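Long-range contact in FMN-binding protein (Syntrophomonas wolfei subsp. wolfei, PDB 3IN6), which binds flavin mononucleotide as a flavoprotein, probably of the split-barrel family, its exact reaction being unknown: residues A[100-105]-A[133-138]. Numbering follows the deposited sequence.
Sequences VELSAD and LVFKIV
Val-134 O accepts two backbone N-H groups at once, from Ser-103 N at 2.7 Å and Ala-104 N at 3.1 Å, a worked example of the classic beta bulge, in which one strand spends an extra residue opposite a single partner. Regular antiparallel pairing resumes on both sides: Val-134 N gives its hydrogen to Ala-104 O, while Glu-101 and Lys-136 exchange two bonds, the one from Lys-136 N to Glu-101 O almost straight (174° at the hydrogen). On the face carrying Ala-104, its CB rests 3.8 Å from Val-134 CB. On the other face, Leu-102, with CG anti to the backbone N (chi1 -171°), sets CD1 over the Phe-135 ring in a CH-pi contact, 4.3 Å from the centroid. Val-100 CG2 meets Phe-135 CD1 obliquely at 3.7 Å, and Phe-82 of strand 79-87 packs edge-to-face with the ring. Replacing Phe-135 with an alanine is likely to open a gap beside Val-100 and leave Leu-102 CD1 and Phe-82 without their aromatic partner. The pair joins strands 92-106 and 131-141 of the antiparallel sheet, with strand 59-64 beyond 131-141; Leu-74 of helix 68-77, which carries FMN-binding Lys-69 and Thr-70, touches Leu-102, Phe-135 and Leu-133, whose side chain lies about 7 Å from FMN.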
ATOM      1  N   VAL A 100      -0.912  10.154  -6.760  1.00 22.21           N
ATOM      2  CA  VAL A 100      -0.072  11.314  -6.866  1.00 22.13           C
ATOM      3  C   VAL A 100       1.078  11.205  -7.880  1.00 20.03           C
ATOM      4  O   VAL A 100       1.447  10.133  -8.333  1.00 21.31           O
ATOM      5  CB  VAL A 100       0.576  11.606  -5.488  1.00 19.07           C
ATOM      6  CG1 VAL A 100      -0.481  11.964  -4.410  1.00 21.66           C
ATOM      7  CG2 VAL A 100       1.427  10.393  -5.027  1.00 21.46           C
ATOM      8  N   GLU A 101       1.643  12.354  -8.187  1.00 19.51           N
ATOM      9  CA  GLU A 101       2.850  12.449  -9.003  1.00 22.41           C
ATOM     10  C   GLU A 101       3.781  13.437  -8.324  1.00 20.72           C
ATOM     11  O   GLU A 101       3.339  14.498  -7.904  1.00 22.91           O
ATOM     12  CB  GLU A 101       2.541  12.923 -10.409  1.00 21.69           C
ATOM     13  CG  GLU A 101       1.720  11.941 -11.186  1.00 32.05           C
ATOM     14  CD  GLU A 101       1.490  12.379 -12.636  1.00 42.07           C
ATOM     15  OE1 GLU A 101       1.878  13.518 -13.001  1.00 40.96           O
ATOM     16  OE2 GLU A 101       0.915  11.569 -13.400  1.00 47.10           O
ATOM     17  N   LEU A 102       5.065  13.097  -8.221  1.00 21.78           N
ATOM     18  CA  LEU A 102       6.030  13.993  -7.589  1.00 21.84           C
ATOM     19  C   LEU A 102       6.228  15.259  -8.406  1.00 22.60           C
ATOM     20  O   LEU A 102       6.582  15.194  -9.562  1.00 22.73           O
ATOM     21  CB  LEU A 102       7.373  13.305  -7.413  1.00 21.63           C
ATOM     22  CG  LEU A 102       8.416  14.062  -6.577  1.00 21.44           C
ATOM     23  CD1 LEU A 102       7.968  14.188  -5.111  1.00 14.09           C
ATOM     24  CD2 LEU A 102       9.731  13.335  -6.675  1.00 20.45           C
ATOM     25  N   SER A 103       6.017  16.412  -7.790  1.00 24.98           N
ATOM     26  CA  SER A 103       6.204  17.695  -8.451  1.00 27.30           C
ATOM     27  C   SER A 103       7.522  18.340  -8.097  1.00 26.65           C
ATOM     28  O   SER A 103       8.153  18.967  -8.944  1.00 26.23           O
ATOM     29  CB  SER A 103       5.110  18.670  -8.056  1.00 26.28           C
ATOM     30  OG  SER A 103       3.871  18.206  -8.519  1.00 41.85           O
ATOM     31  N   ALA A 104       7.917  18.215  -6.837  1.00 26.03           N
ATOM     32  CA  ALA A 104       9.127  18.863  -6.360  1.00 25.13           C
ATOM     33  C   ALA A 104       9.758  18.111  -5.203  1.00 24.91           C
ATOM     34  O   ALA A 104       9.083  17.417  -4.463  1.00 27.70           O
ATOM     35  CB  ALA A 104       8.809  20.296  -5.949  1.00 23.09           C
ATOM     36  N   ASP A 105      11.073  18.248  -5.106  1.00 26.70           N
ATOM     37  CA  ASP A 105      11.906  17.671  -4.068  1.00 27.84           C
ATOM     38  C   ASP A 105      12.706  18.871  -3.559  1.00 28.38           C
ATOM     39  O   ASP A 105      13.680  19.292  -4.195  1.00 28.83           O
ATOM     40  CB  ASP A 105      12.809  16.617  -4.699  1.00 29.04           C
ATOM     41  CG  ASP A 105      13.794  16.017  -3.729  1.00 29.57           C
ATOM     42  OD1 ASP A 105      13.823  16.411  -2.543  1.00 33.10           O
ATOM     43  OD2 ASP A 105      14.540  15.125  -4.172  1.00 36.12           O
ATOM     44  N   LEU A 133       8.973  16.555   0.066  1.00 24.09           N
ATOM     45  CA  LEU A 133       8.476  16.066  -1.197  1.00 24.11           C
ATOM     46  C   LEU A 133       7.145  16.745  -1.468  1.00 24.28           C
ATOM     47  O   LEU A 133       6.267  16.760  -0.606  1.00 24.83           O
ATOM     48  CB  LEU A 133       8.314  14.542  -1.187  1.00 23.51           C
ATOM     49  CG  LEU A 133       9.581  13.737  -0.909  1.00 23.64           C
ATOM     50  CD1 LEU A 133       9.226  12.269  -0.883  1.00 26.67           C
ATOM     51  CD2 LEU A 133      10.684  14.047  -1.933  1.00 24.08           C
ATOM     52  N   VAL A 134       7.001  17.316  -2.661  1.00 23.37           N
ATOM     53  CA  VAL A 134       5.770  17.998  -3.013  1.00 21.98           C
ATOM     54  C   VAL A 134       5.068  17.175  -4.063  1.00 21.12           C
ATOM     55  O   VAL A 134       5.641  16.921  -5.128  1.00 20.96           O
ATOM     56  CB  VAL A 134       6.044  19.427  -3.533  1.00 23.06           C
ATOM     57  CG1 VAL A 134       4.730  20.164  -3.761  1.00 18.76           C
ATOM     58  CG2 VAL A 134       6.948  20.196  -2.535  1.00 19.26           C
ATOM     59  N   PHE A 135       3.842  16.745  -3.768  1.00 18.55           N
ATOM     60  CA  PHE A 135       3.067  15.941  -4.721  1.00 21.09           C
ATOM     61  C   PHE A 135       1.875  16.667  -5.315  1.00 20.25           C
ATOM     62  O   PHE A 135       1.243  17.463  -4.659  1.00 20.38           O
ATOM     63  CB  PHE A 135       2.521  14.656  -4.083  1.00 20.02           C
ATOM     64  CG  PHE A 135       3.573  13.743  -3.519  1.00 18.66           C
ATOM     65  CD1 PHE A 135       4.133  12.746  -4.298  1.00 19.53           C
ATOM     66  CD2 PHE A 135       3.945  13.833  -2.174  1.00 23.89           C
ATOM     67  CE1 PHE A 135       5.097  11.869  -3.758  1.00 20.29           C
ATOM     68  CE2 PHE A 135       4.895  12.966  -1.629  1.00 25.88           C
ATOM     69  CZ  PHE A 135       5.478  11.980  -2.434  1.00 24.37           C
ATOM     70  N   LYS A 136       1.574  16.352  -6.573  1.00 22.20           N
ATOM     71  CA  LYS A 136       0.372  16.832  -7.233  1.00 21.53           C
ATOM     72  C   LYS A 136      -0.610  15.694  -7.140  1.00 21.20           C
ATOM     73  O   LYS A 136      -0.255  14.543  -7.445  1.00 19.45           O
ATOM     74  CB  LYS A 136       0.634  17.174  -8.707  1.00 19.23           C
ATOM     75  CG  LYS A 136      -0.640  17.434  -9.523  1.00 26.81           C
ATOM     76  CD  LYS A 136      -0.307  17.641 -11.018  1.00 34.84           C
ATOM     77  CE  LYS A 136      -1.572  17.767 -11.870  1.00 42.12           C
ATOM     78  NZ  LYS A 136      -1.267  17.907 -13.334  1.00 47.21           N
ATOM     79  N   ILE A 137      -1.838  16.003  -6.712  1.00 23.04           N
ATOM     80  CA  ILE A 137      -2.883  15.001  -6.595  1.00 21.63           C
ATOM     81  C   ILE A 137      -3.477  14.809  -7.973  1.00 22.38           C
ATOM     82  O   ILE A 137      -3.908  15.763  -8.609  1.00 22.26           O
ATOM     83  CB  ILE A 137      -4.012  15.407  -5.650  1.00 21.27           C
ATOM     84  CG1 ILE A 137      -3.509  15.554  -4.204  1.00 21.59           C
ATOM     85  CG2 ILE A 137      -5.137  14.386  -5.745  1.00 17.29           C
ATOM     86  CD1 ILE A 137      -4.517  16.097  -3.285  1.00 23.22           C
ATOM     87  N   VAL A 138      -3.550  13.559  -8.400  1.00 24.01           N
ATOM     88  CA  VAL A 138      -4.003  13.207  -9.741  1.00 25.62           C
ATOM     89  C   VAL A 138      -5.395  12.555  -9.769  1.00 26.67           C
ATOM     90  O   VAL A 138      -6.128  12.684 -10.757  1.00 26.95           O
ATOM     91  CB  VAL A 138      -2.915  12.319 -10.395  1.00 28.63           C
ATOM     92  CG1 VAL A 138      -3.487  11.341 -11.380  1.00 35.88           C
ATOM     93  CG2 VAL A 138      -1.837  13.216 -11.035  1.00 31.20           C
TER